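Local coordinates for protein sugar isomerase (Sinorhizobium meliloti, PDB 3QC0) that binds a zinc ion in a xylose isomerase-like TIM barrel and probably interconverts sugars by isomerisation, at residues A202-D207 / E246-S251; R219-D224 / V268-N273; D177-W182 / C206-P211. All coordinates share one frame; numbering follows the deposited sequence.

Contact 1: residues A202-D207 / E246-S251; sequences AHHICD and EVEIFS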
loop_
_atom_site.group_PDB
_atom_site.type_symbol
_atom_site.label_atom_id
_atom_site.label_comp_id
_atom_site.label_asym_id
_atom_site.label_seq_id
_atom_site.Cartn_x
_atom_site.Cartn_y
_atom_site.Cartn_z
ATOM N N ALA A 202 7.054 7.268 -18.471
ATOM C CA ALA A 202 6.108 6.249 -18.873
ATOM C C ALA A 202 4.865 6.376 -18.033
ATOM O O ALA A 202 4.929 6.895 -16.902
ATOM C CB ALA A 202 6.708 4.832 -18.732
ATOM N N HIS A 203 3.778 5.859 -18.585
ATOM C CA HIS A 203 2.454 5.838 -17.945
ATOM C C HIS A 203 1.852 4.482 -18.192
ATOM O O HIS A 203 1.594 4.118 -19.361
ATOM C CB HIS A 203 1.589 6.948 -18.545
ATOM C CG HIS A 203 0.190 6.994 -18.027
ATOM N ND1 HIS A 203 -0.813 7.681 -18.670
ATOM C CD2 HIS A 203 -0.377 6.459 -16.905
ATOM C CE1 HIS A 203 -1.929 7.584 -17.967
ATOM N NE2 HIS A 203 -1.707 6.810 -16.921
ATOM N N HIS A 204 1.686 3.697 -17.123
ATOM C CA HIS A 204 1.130 2.363 -17.229
ATOM C C HIS A 204 -0.305 2.376 -16.742
ATOM O O HIS A 204 -0.614 2.976 -15.684
ATOM C CB HIS A 204 1.905 1.311 -16.425
ATOM C CG HIS A 204 3.372 1.298 -16.676
ATOM N ND1 HIS A 204 4.257 0.575 -15.908
ATOM C CD2 HIS A 204 4.110 1.913 -17.637
ATOM C CE1 HIS A 204 5.486 0.762 -16.387
ATOM N NE2 HIS A 204 5.415 1.555 -17.442
ATOM N N ILE A 205 -1.156 1.667 -17.480
ATOM C CA ILE A 205 -2.581 1.601 -17.189
ATOM C C ILE A 205 -3.100 0.180 -17.003
ATOM O O ILE A 205 -2.535 -0.777 -17.503
ATOM C CB ILE A 205 -3.428 2.346 -18.241
ATOM C CG1 ILE A 205 -3.171 1.782 -19.640
ATOM C CG2 ILE A 205 -3.163 3.858 -18.155
ATOM C CD1 ILE A 205 -4.208 2.331 -20.700
ATOM N N CYS A 206 -4.191 0.112 -16.232
ATOM C CA CYS A 206 -4.840 -1.115 -15.746
ATOM C C CYS A 206 -5.852 -0.579 -14.722
ATOM O O CYS A 206 -6.161 0.607 -14.737
ATOM C CB CYS A 206 -3.856 -2.113 -15.129
ATOM S SG CYS A 206 -2.940 -1.434 -13.751
ATOM N N ASP A 207 -6.387 -1.451 -13.887
ATOM C CA ASP A 207 -7.336 -0.995 -12.902
ATOM C C ASP A 207 -7.196 -1.745 -11.584
ATOM O O ASP A 207 -6.609 -2.839 -11.537
ATOM C CB ASP A 207 -8.787 -1.120 -13.434
ATOM C CG ASP A 207 -9.669 0.080 -13.055
ATOM O OD1 ASP A 207 -9.404 0.732 -11.993
ATOM O OD2 ASP A 207 -10.660 0.365 -13.795
ATOM N N GLU A 246 0.565 2.546 -21.540
ATOM C CA GLU A 246 1.028 1.177 -21.637
ATOM C C GLU A 246 0.177 0.251 -20.768
ATOM O O GLU A 246 0.176 0.392 -19.522
ATOM C CB GLU A 246 2.500 1.147 -21.203
ATOM C CG GLU A 246 3.133 -0.234 -21.208
ATOM C CD GLU A 246 4.504 -0.213 -20.609
ATOM O OE1 GLU A 246 5.331 0.622 -21.047
ATOM O OE2 GLU A 246 4.764 -1.021 -19.700
ATOM N N VAL A 247 -0.583 -0.633 -21.393
ATOM C CA VAL A 247 -1.440 -1.574 -20.696
ATOM C C VAL A 247 -0.661 -2.714 -20.085
ATOM O O VAL A 247 -0.049 -3.523 -20.759
ATOM C CB VAL A 247 -2.514 -2.156 -21.584
ATOM C CG1 VAL A 247 -3.355 -3.184 -20.805
ATOM C CG2 VAL A 247 -3.337 -0.999 -22.209
ATOM N N GLU A 248 -0.687 -2.763 -18.763
ATOM C CA GLU A 248 0.063 -3.759 -18.021
ATOM C C GLU A 248 -0.875 -4.420 -17.026
ATOM O O GLU A 248 -1.203 -3.880 -15.972
ATOM C CB GLU A 248 1.268 -3.128 -17.308
ATOM C CG GLU A 248 2.125 -4.139 -16.582
ATOM C CD GLU A 248 3.272 -3.514 -15.866
ATOM O OE1 GLU A 248 3.134 -2.375 -15.445
ATOM O OE2 GLU A 248 4.335 -4.157 -15.778
ATOM N N ILE A 249 -1.364 -5.590 -17.408
ATOM C CA ILE A 249 -2.321 -6.368 -16.637
ATOM C C ILE A 249 -1.742 -7.743 -16.300
ATOM O O ILE A 249 -1.344 -8.491 -17.186
ATOM C CB ILE A 249 -3.659 -6.557 -17.403
ATOM C CG1 ILE A 249 -4.298 -5.195 -17.672
ATOM C CG2 ILE A 249 -4.618 -7.473 -16.597
ATOM C CD1 ILE A 249 -5.477 -5.165 -18.669
ATOM N N PHE A 250 -1.701 -8.073 -15.020
ATOM C CA PHE A 250 -1.405 -9.405 -14.515
ATOM C C PHE A 250 -2.727 -9.981 -14.001
ATOM O O PHE A 250 -3.256 -9.481 -13.007
ATOM C CB PHE A 250 -0.380 -9.402 -13.354
ATOM C CG PHE A 250 0.857 -8.544 -13.568
ATOM C CD1 PHE A 250 1.374 -8.271 -14.811
ATOM C CD2 PHE A 250 1.553 -8.074 -12.467
ATOM C CE1 PHE A 250 2.519 -7.471 -14.958
ATOM C CE2 PHE A 250 2.692 -7.288 -12.615
ATOM C CZ PHE A 250 3.163 -6.970 -13.874
ATOM N N SER A 251 -3.296 -10.981 -14.676
ATOM C CA SER A 251 -4.633 -11.495 -14.315
ATOM C C SER A 251 -4.703 -13.008 -14.466
ATOM O O SER A 251 -5.141 -13.525 -15.506
ATOM C CB SER A 251 -5.719 -10.818 -15.142
ATOM O OG SER A 251 -7.023 -11.320 -14.814
HETATM O O HOH W 1 7.390 1.590 -19.546
#
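The last two strands of the TIM barrel run side by side here, and H204 and E248, one from each segment, both bind the zinc ion at the C-terminal end of the barrel. H204 pairs with E246 and I205 with V247 in parallel register. E246 pairs through both its backbone N and its backbone O: its N donates to H203 O at 2.9 Å and its O accepts from I205 N. One step on, E248 N donates to I205 O at 3.0 Å, which extends the ladder of bonds to the zinc ligand E248.

On the face that bears H204, the side chain of E246 lies alongside the imidazole and points the same way. Its carboxylate stacks on one ring face, the planes 26° apart, with E246 OE2 3.5 Å from H204 NE2. That pair is no hydrogen bond; water 1 instead accepts from H204 NE2 at 2.9 Å and donates to E246 OE1. T62 and N10 hold the two carboxylate oxygens of E246. E248 extends from a CG anti to its backbone N (chi1 -177°), bringing OE1 to 3.2 Å from H204 ND1, both atoms being zinc ligands; E142 and D177 complete the site. On the other sheet face I205 CD1 packs on V247 CG2 at 3.8 Å.

With ND1 on the metal and NE2 donating to water, the imidazole is fixed in its rotation, and the nearby carboxylate of E246, linked to NE2 through water 1, may make the imidazole a somewhat stronger donor to zinc.

Contact 2: residues R219-D224 / V268-N273; sequences RGMMGD and VERYRN
R270 meets the turn 221-224 from the side of helix 260-274, and its side chain makes nearly all of the contact. Near the helix backbone its CB lies 4.1 Å from CE of M222, a selenomethionine whose chain bends twice after CB. Next along, R270 CG packs at 3.7 Å on CG of M221, also selenomethionine, and M221 CG also sits over one face of the guanidinium. The arginine can turn back over the loop because its chain bends at chi2 (-51°) and is extended at chi3.

Its head then works through its edge. NH1 donates at 2.8 Å to M222 O, which lies near the guanidinium plane, although NH1 stands above the carbonyl plane of M222. The same NH1 also reaches D224 OD1 at 2.7 Å, and NH2 joins it there at 2.9 Å, making an end-on salt bridge in which two nitrogens share one oxygen. Carboxylate and guanidinium planes stand 70° apart, and both nitrogens arrive from the same face of the carboxylate, so this is a forked grip on a single atom rather than a flat pairing of two oxygens. Y271 follows; its backbone N lies 4.2 Å from M222 CE, while its side chain sets off away from the turn and its hydroxyl bonds E5 O.

The turn held in this way is a type II beta turn, closed by D224 N on M221 O with G223 at its third position. It belongs to the long loop after strand 200-205, and the contact joins this beta-alpha loop of the TIM barrel to the barrel's final helix.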
loop_
_atom_site.group_PDB
_atom_site.type_symbol
_atom_site.label_atom_id
_atom_site.label_comp_id
_atom_site.label_asym_id
_atom_site.label_seq_id
_atom_site.Cartn_x
_atom_site.Cartn_y
_atom_site.Cartn_z
ATOM N N ARG A 219 -4.682 -7.675 -11.210
ATOM C CA ARG A 219 -4.922 -6.371 -11.815
ATOM C C ARG A 219 -6.153 -6.428 -12.710
ATOM O O ARG A 219 -6.431 -7.475 -13.336
ATOM C CB ARG A 219 -3.756 -5.877 -12.654
ATOM C CG ARG A 219 -2.445 -5.731 -11.933
ATOM C CD ARG A 219 -1.486 -4.917 -12.772
ATOM N NE ARG A 219 -0.217 -4.671 -12.117
ATOM C CZ ARG A 219 0.651 -3.736 -12.488
ATOM N NH1 ARG A 219 0.452 -3.010 -13.584
ATOM N NH2 ARG A 219 1.759 -3.555 -11.780
ATOM N N GLY A 220 -6.861 -5.311 -12.802
ATOM C CA GLY A 220 -8.069 -5.205 -13.614
ATOM C C GLY A 220 -7.821 -4.647 -14.989
ATOM O O GLY A 220 -6.866 -3.881 -15.215
HETATM N N MSE A 221 -8.667 -5.067 -15.936
HETATM C CA MSE A 221 -8.804 -4.370 -17.177
HETATM C C MSE A 221 -9.353 -2.972 -16.881
HETATM O O MSE A 221 -10.243 -2.795 -16.036
HETATM C CB MSE A 221 -9.782 -5.148 -18.064
HETATM C CG MSE A 221 -10.095 -4.540 -19.407
HETATM SE SE MSE A 221 -8.623 -4.306 -20.621
HETATM C CE MSE A 221 -8.395 -6.255 -20.918
HETATM N N MSE A 222 -8.856 -1.997 -17.599
HETATM C CA MSE A 222 -9.292 -0.617 -17.430
HETATM C C MSE A 222 -10.799 -0.514 -17.527
HETATM O O MSE A 222 -11.387 -0.960 -18.502
HETATM C CB MSE A 222 -8.704 0.287 -18.500
HETATM C CG MSE A 222 -7.239 0.490 -18.448
HETATM SE SE MSE A 222 -6.170 -0.915 -19.288
HETATM C CE MSE A 222 -6.841 -0.898 -21.067
ATOM N N GLY A 223 -11.427 0.105 -16.540
ATOM C CA GLY A 223 -12.876 0.246 -16.464
ATOM C C GLY A 223 -13.596 -0.800 -15.637
ATOM O O GLY A 223 -14.788 -0.630 -15.337
ATOM N N ASP A 224 -12.920 -1.887 -15.292
ATOM C CA ASP A 224 -13.516 -2.918 -14.461
ATOM C C ASP A 224 -13.322 -2.591 -12.987
ATOM O O ASP A 224 -13.949 -3.228 -12.117
ATOM C CB ASP A 224 -12.912 -4.303 -14.748
ATOM C CG ASP A 224 -13.450 -4.958 -16.035
ATOM O OD1 ASP A 224 -14.390 -4.397 -16.651
ATOM O OD2 ASP A 224 -12.967 -6.074 -16.341
ATOM N N VAL A 268 -8.054 -2.332 -26.511
ATOM C CA VAL A 268 -8.299 -1.186 -27.384
ATOM C C VAL A 268 -9.652 -0.515 -27.085
ATOM O O VAL A 268 -9.748 0.705 -27.064
ATOM C CB VAL A 268 -8.251 -1.593 -28.886
ATOM C CG1 VAL A 268 -8.804 -0.471 -29.770
ATOM C CG2 VAL A 268 -6.826 -1.980 -29.285
ATOM N N GLU A 269 -10.693 -1.323 -26.858
ATOM C CA GLU A 269 -12.021 -0.798 -26.561
ATOM C C GLU A 269 -11.981 0.004 -25.263
ATOM O O GLU A 269 -12.515 1.125 -25.186
ATOM C CB GLU A 269 -13.037 -1.936 -26.434
ATOM C CG GLU A 269 -14.441 -1.508 -26.146
ATOM C CD GLU A 269 -15.098 -0.721 -27.272
ATOM O OE1 GLU A 269 -14.683 -0.855 -28.398
ATOM O OE2 GLU A 269 -16.057 0.009 -27.013
ATOM N N ARG A 270 -11.353 -0.576 -24.245
ATOM C CA ARG A 270 -11.343 0.073 -22.913
ATOM C C ARG A 270 -10.441 1.293 -22.916
ATOM O O ARG A 270 -10.724 2.276 -22.256
ATOM C CB ARG A 270 -10.917 -0.889 -21.837
ATOM C CG ARG A 270 -11.889 -2.051 -21.557
ATOM C CD ARG A 270 -13.338 -1.629 -21.319
ATOM N NE ARG A 270 -14.157 -2.793 -20.954
ATOM C CZ ARG A 270 -14.248 -3.311 -19.735
ATOM N NH1 ARG A 270 -13.561 -2.784 -18.717
ATOM N NH2 ARG A 270 -15.024 -4.376 -19.526
ATOM N N TYR A 271 -9.346 1.237 -23.664
ATOM C CA TYR A 271 -8.530 2.417 -23.912
ATOM C C TYR A 271 -9.332 3.553 -24.534
ATOM O O TYR A 271 -9.230 4.719 -24.122
ATOM C CB TYR A 271 -7.375 2.042 -24.858
ATOM C CG TYR A 271 -6.596 3.228 -25.356
ATOM C CD1 TYR A 271 -5.836 4.016 -24.476
ATOM C CD2 TYR A 271 -6.582 3.551 -26.711
ATOM C CE1 TYR A 271 -5.102 5.109 -24.945
ATOM C CE2 TYR A 271 -5.848 4.631 -27.197
ATOM C CZ TYR A 271 -5.107 5.395 -26.330
ATOM O OH TYR A 271 -4.410 6.450 -26.865
ATOM N N ARG A 272 -10.116 3.231 -25.567
ATOM C CA ARG A 272 -11.006 4.215 -26.169
ATOM C C ARG A 272 -12.005 4.802 -25.171
ATOM O O ARG A 272 -12.227 6.005 -25.181
ATOM C CB ARG A 272 -11.769 3.607 -27.378
ATOM C CG ARG A 272 -10.885 3.321 -28.558
ATOM C CD ARG A 272 -11.626 2.483 -29.627
ATOM N NE ARG A 272 -12.792 3.206 -30.138
ATOM C CZ ARG A 272 -12.735 4.131 -31.105
ATOM N NH1 ARG A 272 -11.567 4.452 -31.669
ATOM N NH2 ARG A 272 -13.835 4.748 -31.501
ATOM N N ASN A 273 -12.616 3.968 -24.339
ATOM C CA ASN A 273 -13.758 4.419 -23.514
ATOM C C ASN A 273 -13.440 4.893 -22.119
ATOM O O ASN A 273 -14.184 5.715 -21.573
ATOM C CB ASN A 273 -14.797 3.306 -23.365
ATOM C CG ASN A 273 -15.296 2.776 -24.693
ATOM O OD1 ASN A 273 -15.236 3.464 -25.733
ATOM N ND2 ASN A 273 -15.800 1.527 -24.671
#

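Contact 3: residues D177-W182 / C206-P211; sequences DVYHVW and CDWLVP
The rings of Y179, W182 and W208 form an aromatic cluster in which neighbouring planes are tilted rather than parallel. W208 CE3 lies over one face of the Y179 ring, toward its rim and 3.5 Å from Y179 CE1; the two planes make an angle of 36°. At the edge of the tyrosine, near its plane, are D207 O, 3.3 Å from Y179 CE1, and water 2. On W208, W182 NE1 takes one face, toward the rim and 3.6 Å from W208 CD2, while water 2 lies farther off over the opposite face. W182 in turn receives W208 CB over a face of its own indole, and has V178 O and Y179 O at its edge.

The torsions set this up from both segments. CG of W208 stands anti to its backbone N (chi1 -176°), which carries the indole across between the other two rings, and CG of W182 lies between its backbone N and carbonyl carbon (chi1 72°), bringing NE1, CE2 and CZ2, from both of its rings, against W208. No direct hydrogen bond spans the segments; instead water 2 joins Y179 OH at 2.7 Å to L209 N at 3.0 Å.

Deeper in, C206 SG rests on Y179 CB at 3.6 Å and looks obliquely at the ring, while V178 CG2 packs against C206 O. D177 begins helix 178-181 as its N-cap: OD1 accepts from Y179 N at 2.9 Å, leaving OD2 to bind the zinc ion. A150 of the second subunit packs on W182 and W208. Two neighbouring beta-alpha loops of the TIM barrel are thus packed together beside its metal site, with D177, at the end of strand 172-177, supplying a zinc ligand.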
loop_
_atom_site.group_PDB
_atom_site.type_symbol
_atom_site.label_atom_id
_atom_site.label_comp_id
_atom_site.label_asym_id
_atom_site.label_seq_id
_atom_site.Cartn_x
_atom_site.Cartn_y
_atom_site.Cartn_z
ATOM N N ASP A 177 2.666 4.147 -12.842
ATOM C CA ASP A 177 1.762 3.009 -13.074
ATOM C C ASP A 177 0.597 3.194 -12.133
ATOM O O ASP A 177 0.786 3.287 -10.927
ATOM C CB ASP A 177 2.527 1.718 -12.802
ATOM C CG ASP A 177 1.718 0.456 -13.031
ATOM O OD1 ASP A 177 0.492 0.490 -12.851
ATOM O OD2 ASP A 177 2.350 -0.573 -13.388
ATOM N N VAL A 178 -0.589 3.351 -12.699
ATOM C CA VAL A 178 -1.776 3.679 -11.901
ATOM C C VAL A 178 -2.001 2.648 -10.808
ATOM O O VAL A 178 -2.508 2.999 -9.736
ATOM C CB VAL A 178 -3.033 3.828 -12.776
ATOM C CG1 VAL A 178 -2.811 5.007 -13.784
ATOM C CG2 VAL A 178 -3.409 2.526 -13.515
ATOM N N TYR A 179 -1.620 1.399 -11.048
ATOM C CA TYR A 179 -1.838 0.365 -10.034
ATOM C C TYR A 179 -1.098 0.694 -8.754
ATOM O O TYR A 179 -1.550 0.468 -7.660
ATOM C CB TYR A 179 -1.385 -1.022 -10.520
ATOM C CG TYR A 179 -2.085 -2.161 -9.827
ATOM C CD1 TYR A 179 -3.435 -2.410 -10.064
ATOM C CD2 TYR A 179 -1.416 -3.001 -8.935
ATOM C CE1 TYR A 179 -4.102 -3.442 -9.420
ATOM C CE2 TYR A 179 -2.070 -4.063 -8.306
ATOM C CZ TYR A 179 -3.423 -4.276 -8.555
ATOM O OH TYR A 179 -4.085 -5.333 -7.958
ATOM N N HIS A 180 0.101 1.240 -8.918
ATOM C CA HIS A 180 1.001 1.451 -7.805
ATOM C C HIS A 180 0.750 2.765 -7.077
ATOM O O HIS A 180 1.165 2.904 -5.907
ATOM C CB HIS A 180 2.449 1.438 -8.306
ATOM C CG HIS A 180 2.842 0.140 -8.921
ATOM N ND1 HIS A 180 2.515 -1.071 -8.343
ATOM C CD2 HIS A 180 3.545 -0.147 -10.050
ATOM C CE1 HIS A 180 2.971 -2.048 -9.116
ATOM N NE2 HIS A 180 3.603 -1.514 -10.148
ATOM N N VAL A 181 0.162 3.749 -7.784
ATOM C CA VAL A 181 0.088 5.121 -7.251
ATOM C C VAL A 181 -1.316 5.708 -7.068
ATOM O O VAL A 181 -1.420 6.790 -6.482
ATOM C CB VAL A 181 0.914 6.126 -8.166
ATOM C CG1 VAL A 181 2.330 5.641 -8.417
ATOM C CG2 VAL A 181 0.185 6.405 -9.527
ATOM N N TRP A 182 -2.364 5.054 -7.582
ATOM C CA TRP A 182 -3.691 5.680 -7.679
ATOM C C TRP A 182 -4.205 6.172 -6.313
ATOM O O TRP A 182 -4.939 7.148 -6.246
ATOM C CB TRP A 182 -4.726 4.739 -8.286
ATOM C CG TRP A 182 -5.130 3.643 -7.388
ATOM C CD1 TRP A 182 -4.492 2.476 -7.176
ATOM C CD2 TRP A 182 -6.252 3.665 -6.487
ATOM N NE1 TRP A 182 -5.157 1.742 -6.209
ATOM C CE2 TRP A 182 -6.249 2.457 -5.784
ATOM C CE3 TRP A 182 -7.261 4.571 -6.272
ATOM C CZ2 TRP A 182 -7.233 2.139 -4.825
ATOM C CZ3 TRP A 182 -8.213 4.297 -5.322
ATOM C CH2 TRP A 182 -8.204 3.069 -4.598
ATOM N N CYS A 206 -4.191 0.112 -16.232
ATOM C CA CYS A 206 -4.840 -1.115 -15.746
ATOM C C CYS A 206 -5.852 -0.579 -14.722
ATOM O O CYS A 206 -6.161 0.607 -14.737
ATOM C CB CYS A 206 -3.856 -2.113 -15.129
ATOM S SG CYS A 206 -2.940 -1.434 -13.751
ATOM N N ASP A 207 -6.387 -1.451 -13.887
ATOM C CA ASP A 207 -7.336 -0.995 -12.902
ATOM C C ASP A 207 -7.196 -1.745 -11.584
ATOM O O ASP A 207 -6.609 -2.839 -11.537
ATOM C CB ASP A 207 -8.787 -1.120 -13.434
ATOM C CG ASP A 207 -9.669 0.080 -13.055
ATOM O OD1 ASP A 207 -9.404 0.732 -11.993
ATOM O OD2 ASP A 207 -10.660 0.365 -13.795
ATOM N N TRP A 208 -7.727 -1.117 -10.537
ATOM C CA TRP A 208 -7.778 -1.676 -9.200
ATOM C C TRP A 208 -9.170 -2.215 -8.934
ATOM O O TRP A 208 -10.127 -1.451 -8.883
ATOM C CB TRP A 208 -7.383 -0.603 -8.154
ATOM C CG TRP A 208 -7.327 -1.200 -6.767
ATOM C CD1 TRP A 208 -8.388 -1.388 -5.906
ATOM C CD2 TRP A 208 -6.184 -1.740 -6.095
ATOM N NE1 TRP A 208 -7.952 -1.961 -4.744
ATOM C CE2 TRP A 208 -6.607 -2.196 -4.836
ATOM C CE3 TRP A 208 -4.849 -1.814 -6.395
ATOM C CZ2 TRP A 208 -5.736 -2.774 -3.934
ATOM C CZ3 TRP A 208 -3.986 -2.404 -5.518
ATOM C CH2 TRP A 208 -4.424 -2.850 -4.280
ATOM N N LEU A 209 -9.272 -3.535 -8.819
ATOM C CA LEU A 209 -10.574 -4.192 -8.665
ATOM C C LEU A 209 -11.077 -4.148 -7.233
ATOM O O LEU A 209 -10.294 -4.159 -6.297
ATOM C CB LEU A 209 -10.485 -5.639 -9.160
ATOM C CG LEU A 209 -10.088 -5.839 -10.630
ATOM C CD1 LEU A 209 -9.952 -7.361 -10.868
ATOM C CD2 LEU A 209 -11.088 -5.112 -11.556
ATOM N N VAL A 210 -12.406 -4.164 -7.103
ATOM C CA VAL A 210 -13.053 -4.322 -5.802
ATOM C C VAL A 210 -13.960 -5.572 -5.862
ATOM O O VAL A 210 -14.981 -5.555 -6.546
ATOM C CB VAL A 210 -13.865 -3.062 -5.381
ATOM C CG1 VAL A 210 -14.670 -3.335 -4.077
ATOM C CG2 VAL A 210 -12.918 -1.841 -5.227
ATOM N N PRO A 211 -13.595 -6.635 -5.137
ATOM C CA PRO A 211 -12.384 -6.823 -4.350
ATOM C C PRO A 211 -11.192 -7.142 -5.242
ATOM O O PRO A 211 -11.362 -7.568 -6.395
ATOM C CB PRO A 211 -12.713 -8.053 -3.510
ATOM C CG PRO A 211 -13.586 -8.856 -4.444
ATOM C CD PRO A 211 -14.466 -7.839 -5.082
HETATM O O HOH W 2 -6.773 -5.221 -8.495
#

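Overall arrangement
Contacts 1 and 3 are buried and hold three of the four zinc ligands between them, whereas contact 2 lies farther out and is only partly buried. The three are tied together by the chain after strand 200-205. C206 and D207 belong to both contact 1 and contact 3, and D207 also bonds G220 and G223 of contact 2. The chemistry follows position: backbone pairing and metal ligation at the mouth of the barrel, tilted aromatic packing with a bridging water beside it and near the second subunit, and an arginine salt bridge toward the outside. R219 of 219-224 reaches back to D177 and to E248 O, linking the outer loop to the metal site.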